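Side-chain contacts in 177aa long conserved hypothetical protein (ST1454) (PDB 1WOZ), which probably transfers the adenosyl group of ATP to cob(I)alamin, as expected of a PduO-type corrinoid adenosyltransferase: residues S150-L153 / F154-L158; Q58-L61 / F62-G65. All blocks are in the same frame, centred on the assembly; numbering follows the deposited sequence.

Contact 1: residues S150-L153 / F154-L158; sequences SSLL and FAMAL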
ATOM      1  N   SER A 150      -3.246   4.623 -15.091  1.00 17.57           N
ATOM      2  CA  SER A 150      -3.995   5.199 -13.986  1.00 19.85           C
ATOM      3  C   SER A 150      -5.347   5.770 -14.460  1.00 19.77           C
ATOM      4  O   SER A 150      -6.340   5.698 -13.727  1.00 17.83           O
ATOM      5  CB  SER A 150      -3.162   6.250 -13.255  1.00 20.67           C
ATOM      6  OG  SER A 150      -2.880   7.361 -14.077  1.00 24.88           O
ATOM      7  N   SER A 151      -5.408   6.303 -15.683  1.00 18.96           N
ATOM      8  CA  SER A 151      -6.694   6.821 -16.171  1.00 20.05           C
ATOM      9  C   SER A 151      -7.668   5.662 -16.440  1.00 20.53           C
ATOM     10  O   SER A 151      -8.877   5.796 -16.231  1.00 17.49           O
ATOM     11  CB  SER A 151      -6.505   7.645 -17.452  1.00 22.07           C
ATOM     12  OG  SER A 151      -5.698   8.769 -17.182  1.00 22.51           O
ATOM     13  N   LEU A 152      -7.138   4.533 -16.929  1.00 19.09           N
ATOM     14  CA  LEU A 152      -7.975   3.366 -17.166  1.00 17.89           C
ATOM     15  C   LEU A 152      -8.550   2.869 -15.821  1.00 17.55           C
ATOM     16  O   LEU A 152      -9.736   2.542 -15.719  1.00 18.47           O
ATOM     17  CB  LEU A 152      -7.149   2.242 -17.831  1.00 18.90           C
ATOM     18  CG  LEU A 152      -7.827   0.868 -17.878  1.00 19.18           C
ATOM     19  CD1 LEU A 152      -9.160   0.962 -18.615  1.00 17.91           C
ATOM     20  CD2 LEU A 152      -6.886  -0.147 -18.544  1.00 20.12           C
ATOM     21  N   LEU A 153      -7.702   2.791 -14.797  1.00 16.05           N
ATOM     22  CA  LEU A 153      -8.153   2.337 -13.481  1.00 16.56           C
ATOM     23  C   LEU A 153      -9.253   3.268 -12.937  1.00 16.21           C
ATOM     24  O   LEU A 153     -10.212   2.808 -12.317  1.00 16.18           O
ATOM     25  CB  LEU A 153      -6.963   2.274 -12.519  1.00 16.39           C
ATOM     26  CG  LEU A 153      -5.956   1.138 -12.827  1.00 17.57           C
ATOM     27  CD1 LEU A 153      -4.679   1.345 -12.022  1.00 15.75           C
ATOM     28  CD2 LEU A 153      -6.577  -0.232 -12.496  1.00 19.62           C
ATOM     29  N   PHE A 154      -9.079   4.569 -13.158  1.00 15.77           N
ATOM     30  CA  PHE A 154     -10.051   5.590 -12.739  1.00 16.36           C
ATOM     31  C   PHE A 154     -11.382   5.325 -13.454  1.00 17.39           C
ATOM     32  O   PHE A 154     -12.435   5.247 -12.826  1.00 16.64           O
ATOM     33  CB  PHE A 154      -9.494   6.977 -13.098  1.00 18.50           C
ATOM     34  CG  PHE A 154     -10.385   8.125 -12.692  1.00 20.18           C
ATOM     35  CD1 PHE A 154     -11.370   8.593 -13.552  1.00 22.23           C
ATOM     36  CD2 PHE A 154     -10.241   8.733 -11.448  1.00 23.91           C
ATOM     37  CE1 PHE A 154     -12.213   9.664 -13.180  1.00 23.11           C
ATOM     38  CE2 PHE A 154     -11.072   9.804 -11.055  1.00 22.92           C
ATOM     39  CZ  PHE A 154     -12.062  10.270 -11.929  1.00 22.28           C
ATOM     40  N   ALA A 155     -11.338   5.137 -14.771  1.00 16.80           N
ATOM     41  CA  ALA A 155     -12.573   4.880 -15.513  1.00 15.81           C
ATOM     42  C   ALA A 155     -13.244   3.607 -15.051  1.00 17.62           C
ATOM     43  O   ALA A 155     -14.479   3.526 -14.987  1.00 15.46           O
ATOM     44  CB  ALA A 155     -12.277   4.817 -17.030  1.00 19.63           C
HETATM   45  N   MSE A 156     -12.440   2.600 -14.699  1.00 16.46           N
HETATM   46  CA  MSE A 156     -13.026   1.359 -14.234  1.00 16.75           C
HETATM   47  C   MSE A 156     -13.699   1.558 -12.884  1.00 16.38           C
HETATM   48  O   MSE A 156     -14.728   0.957 -12.620  1.00 17.22           O
HETATM   49  CB  MSE A 156     -11.964   0.256 -14.104  1.00 17.01           C
HETATM   50  CG  MSE A 156     -11.391  -0.232 -15.413  1.00 19.85           C
HETATM   51 SE   MSE A 156     -10.087  -1.625 -14.925  1.00 26.64          SE
HETATM   52  CE  MSE A 156      -9.797  -2.457 -16.664  1.00 21.89           C
ATOM     53  N   ALA A 157     -13.116   2.389 -12.026  1.00 16.38           N
ATOM     54  CA  ALA A 157     -13.704   2.637 -10.709  1.00 17.03           C
ATOM     55  C   ALA A 157     -15.069   3.335 -10.850  1.00 17.44           C
ATOM     56  O   ALA A 157     -15.987   3.072 -10.069  1.00 15.78           O
ATOM     57  CB  ALA A 157     -12.743   3.487  -9.843  1.00 15.74           C
ATOM     58  N   LEU A 158     -15.200   4.217 -11.843  1.00 17.07           N
ATOM     59  CA  LEU A 158     -16.485   4.893 -12.089  1.00 18.25           C
ATOM     60  C   LEU A 158     -17.549   3.862 -12.486  1.00 18.74           C
ATOM     61  O   LEU A 158     -18.694   3.910 -12.009  1.00 18.32           O
ATOM     62  CB  LEU A 158     -16.363   5.906 -13.242  1.00 20.05           C
ATOM     63  CG  LEU A 158     -15.330   7.025 -13.095  1.00 22.40           C
ATOM     64  CD1 LEU A 158     -15.355   7.899 -14.349  1.00 22.70           C
ATOM     65  CD2 LEU A 158     -15.627   7.849 -11.826  1.00 20.89           C
TER
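S150 to L153 each offer a carbonyl to the amide four residues on, so the two segments form successive turns of one uninterrupted alpha-helix. F154 N bonds to S150 O at 3.0 Å, and the three bonds that follow, A155 N on S151 O, M156 N on L152 O and A157 N on L153 O, are each 2.9 Å long. On this frame the main side-chain meeting is the i to i+4 pair of L152 and M156, the latter a selenomethionine. The M156 side chain starts back toward the preceding turn, its CG beside the backbone N (chi1 -69°), and its CG comes within 3.2 Å of L152 O. From there the chain runs fully extended, carrying the terminal methyl to the end of the leucine. The two side chains cross obliquely, with L152 CD1 4.0 Å from M156 CE. With an alanine in place of L152, M156 CE would probably lose the leucine branches it rests on, and a gap would be likely to open toward L85, T89 and Y92. L153 flanks the selenium more loosely, its CD2 4.5 Å from M156 SE. F154 behaves differently: its CB lies 3.4 Å from S151 O, but the chi1 of -179° turns the ring away from the preceding turn. S150 OG is satisfied within the helix by a hydrogen bond to N147 O. All this belongs to helix 140-163 of the helical bundle, where L152 packs against helix 79-96 and M156 reaches both Y92 of that helix and M50, D53 and L54 of helix 48-69. L153 and F154 touch R118, and A157 meets H115, both of helix 109-134, while the C-terminal W177 touches A155 and L158.

Contact 2: residues Q58-L61 / F62-G65; sequences QVEL and FEIG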
ATOM      1  N   GLN A  58      -1.340  -7.058 -16.168  1.00 15.50           N
ATOM      2  CA  GLN A  58      -0.323  -7.756 -15.370  1.00 16.57           C
ATOM      3  C   GLN A  58       0.761  -8.390 -16.261  1.00 18.25           C
ATOM      4  O   GLN A  58       1.956  -8.327 -15.965  1.00 16.98           O
ATOM      5  CB  GLN A  58      -0.958  -8.843 -14.524  1.00 16.98           C
ATOM      6  CG  GLN A  58      -1.961  -8.353 -13.500  1.00 17.38           C
ATOM      7  CD  GLN A  58      -2.285  -9.462 -12.540  1.00 15.23           C
ATOM      8  OE1 GLN A  58      -2.982 -10.402 -12.887  1.00 16.24           O
ATOM      9  NE2 GLN A  58      -1.737  -9.379 -11.331  1.00 16.40           N
ATOM     10  N   VAL A  59       0.333  -9.002 -17.351  1.00 18.40           N
ATOM     11  CA  VAL A  59       1.295  -9.609 -18.264  1.00 19.09           C
ATOM     12  C   VAL A  59       2.192  -8.490 -18.815  1.00 19.77           C
ATOM     13  O   VAL A  59       3.424  -8.633 -18.857  1.00 20.23           O
ATOM     14  CB  VAL A  59       0.562 -10.302 -19.432  1.00 19.49           C
ATOM     15  CG1 VAL A  59       1.568 -10.677 -20.532  1.00 20.01           C
ATOM     16  CG2 VAL A  59      -0.194 -11.536 -18.906  1.00 20.32           C
ATOM     17  N   GLU A  60       1.576  -7.377 -19.227  1.00 19.34           N
ATOM     18  CA  GLU A  60       2.340  -6.263 -19.794  1.00 18.90           C
ATOM     19  C   GLU A  60       3.274  -5.596 -18.792  1.00 19.32           C
ATOM     20  O   GLU A  60       4.312  -5.045 -19.189  1.00 19.38           O
ATOM     21  CB  GLU A  60       1.397  -5.258 -20.494  1.00 19.00           C
ATOM     22  CG  GLU A  60       0.627  -5.946 -21.629  1.00 19.98           C
ATOM     23  CD  GLU A  60      -0.328  -5.049 -22.420  1.00 22.63           C
ATOM     24  OE1 GLU A  60      -0.628  -3.899 -22.014  1.00 19.94           O
ATOM     25  OE2 GLU A  60      -0.787  -5.528 -23.471  1.00 21.19           O
ATOM     26  N   LEU A  61       2.946  -5.662 -17.498  1.00 17.71           N
ATOM     27  CA  LEU A  61       3.865  -5.114 -16.499  1.00 17.07           C
ATOM     28  C   LEU A  61       5.112  -6.013 -16.491  1.00 19.11           C
ATOM     29  O   LEU A  61       6.232  -5.539 -16.267  1.00 17.18           O
ATOM     30  CB  LEU A  61       3.235  -5.069 -15.089  1.00 17.05           C
ATOM     31  CG  LEU A  61       2.121  -4.013 -14.958  1.00 18.12           C
ATOM     32  CD1 LEU A  61       1.645  -3.935 -13.517  1.00 16.10           C
ATOM     33  CD2 LEU A  61       2.653  -2.631 -15.394  1.00 18.42           C
ATOM     34  N   PHE A  62       4.932  -7.316 -16.715  1.00 19.25           N
ATOM     35  CA  PHE A  62       6.117  -8.189 -16.775  1.00 20.65           C
ATOM     36  C   PHE A  62       6.901  -7.838 -18.043  1.00 20.41           C
ATOM     37  O   PHE A  62       8.127  -7.845 -18.045  1.00 20.82           O
ATOM     38  CB  PHE A  62       5.732  -9.675 -16.797  1.00 19.77           C
ATOM     39  CG  PHE A  62       5.574 -10.273 -15.427  1.00 21.57           C
ATOM     40  CD1 PHE A  62       4.350 -10.253 -14.774  1.00 20.42           C
ATOM     41  CD2 PHE A  62       6.678 -10.820 -14.765  1.00 21.15           C
ATOM     42  CE1 PHE A  62       4.222 -10.766 -13.473  1.00 19.33           C
ATOM     43  CE2 PHE A  62       6.549 -11.333 -13.467  1.00 22.09           C
ATOM     44  CZ  PHE A  62       5.310 -11.299 -12.829  1.00 20.91           C
ATOM     45  N   GLU A  63       6.201  -7.526 -19.133  1.00 20.76           N
ATOM     46  CA  GLU A  63       6.917  -7.145 -20.349  1.00 20.68           C
ATOM     47  C   GLU A  63       7.685  -5.838 -20.140  1.00 21.46           C
ATOM     48  O   GLU A  63       8.812  -5.665 -20.644  1.00 21.13           O
ATOM     49  CB  GLU A  63       5.940  -7.025 -21.520  1.00 22.06           C
ATOM     50  CG  GLU A  63       5.344  -8.375 -21.896  1.00 24.74           C
ATOM     51  CD  GLU A  63       4.494  -8.341 -23.159  1.00 28.69           C
ATOM     52  OE1 GLU A  63       4.393  -9.392 -23.813  1.00 33.09           O
ATOM     53  OE2 GLU A  63       3.911  -7.290 -23.489  1.00 32.29           O
ATOM     54  N   ILE A  64       7.087  -4.920 -19.385  1.00 19.63           N
ATOM     55  CA  ILE A  64       7.746  -3.653 -19.084  1.00 18.62           C
ATOM     56  C   ILE A  64       9.005  -3.945 -18.281  1.00 19.67           C
ATOM     57  O   ILE A  64      10.060  -3.341 -18.509  1.00 18.52           O
ATOM     58  CB  ILE A  64       6.796  -2.699 -18.267  1.00 20.26           C
ATOM     59  CG1 ILE A  64       5.712  -2.167 -19.196  1.00 21.36           C
ATOM     60  CG2 ILE A  64       7.607  -1.614 -17.554  1.00 20.29           C
ATOM     61  CD1 ILE A  64       4.691  -1.258 -18.527  1.00 22.82           C
ATOM     62  N   GLY A  65       8.904  -4.867 -17.327  1.00 19.13           N
ATOM     63  CA  GLY A  65      10.082  -5.216 -16.546  1.00 20.54           C
ATOM     64  C   GLY A  65      11.197  -5.802 -17.413  1.00 20.91           C
ATOM     65  O   GLY A  65      12.380  -5.544 -17.177  1.00 22.56           O
TER
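F62 turns the CD1 edge of its ring to the backbone carbonyl of Q58, CD1 lying 3.3 Å from Q58 O, which is near the ring plane. The pair sits on helix 48-69 of the helical bundle characteristic of PduO-type adenosyltransferases, here assembled as a trimer. With CG beside the backbone N (chi1 -88°), the CD1 edge comes to the carbonyl of the preceding turn. Q58 O also accepts the F62 amide N at 3.2 Å, so this carbonyl meets both the backbone and the ring of the same residue. Beyond the helix, F62 touches a bound polyether, whose pocket includes L61, and faces a second subunit, where its ring meets that of Y171 with planes about 20° apart and Q58 NE2 donates to P105 O, as it also does to N35 O of its own chain. Elsewhere round the helix, E60 and E63 cross with nearly parallel carboxylate planes, E60 CG lying 4.0 Å from E63 OE2. The OE2 atoms of E60 and E63 are 5.0 Å apart, a like-charge proximity that outside partners probably ease: R56 and Y145 hold E60, while K75 and Y81 hold E63. The remaining pair is apolar. L61 and I64 run alongside each other in the same direction. I64 CG1 stands 3.2 Å from E60 O, and the methyls L61 CD2 and I64 CD1 touch at 4.0 Å.

Contacts 1 and 2 are turns within single helices of the bundle, 140-163 and 48-69 respectively, and in each six of the eight touching residues are buried. Their centres lie 19 Å apart and they do not touch, yet both contribute side chains to the interface between these two helices. Contact 1 belongs to the interior of one subunit, no other chain touching it, and joins aliphatic groups with a selenomethionine. Contact 2 combines an apolar pair with a ring and with a buried and a partly exposed glutamate, and a second subunit reaches part of it. A polyether lies against contact 2, whereas the F154 side chain of contact 1 stays about 9 Å from such a molecule.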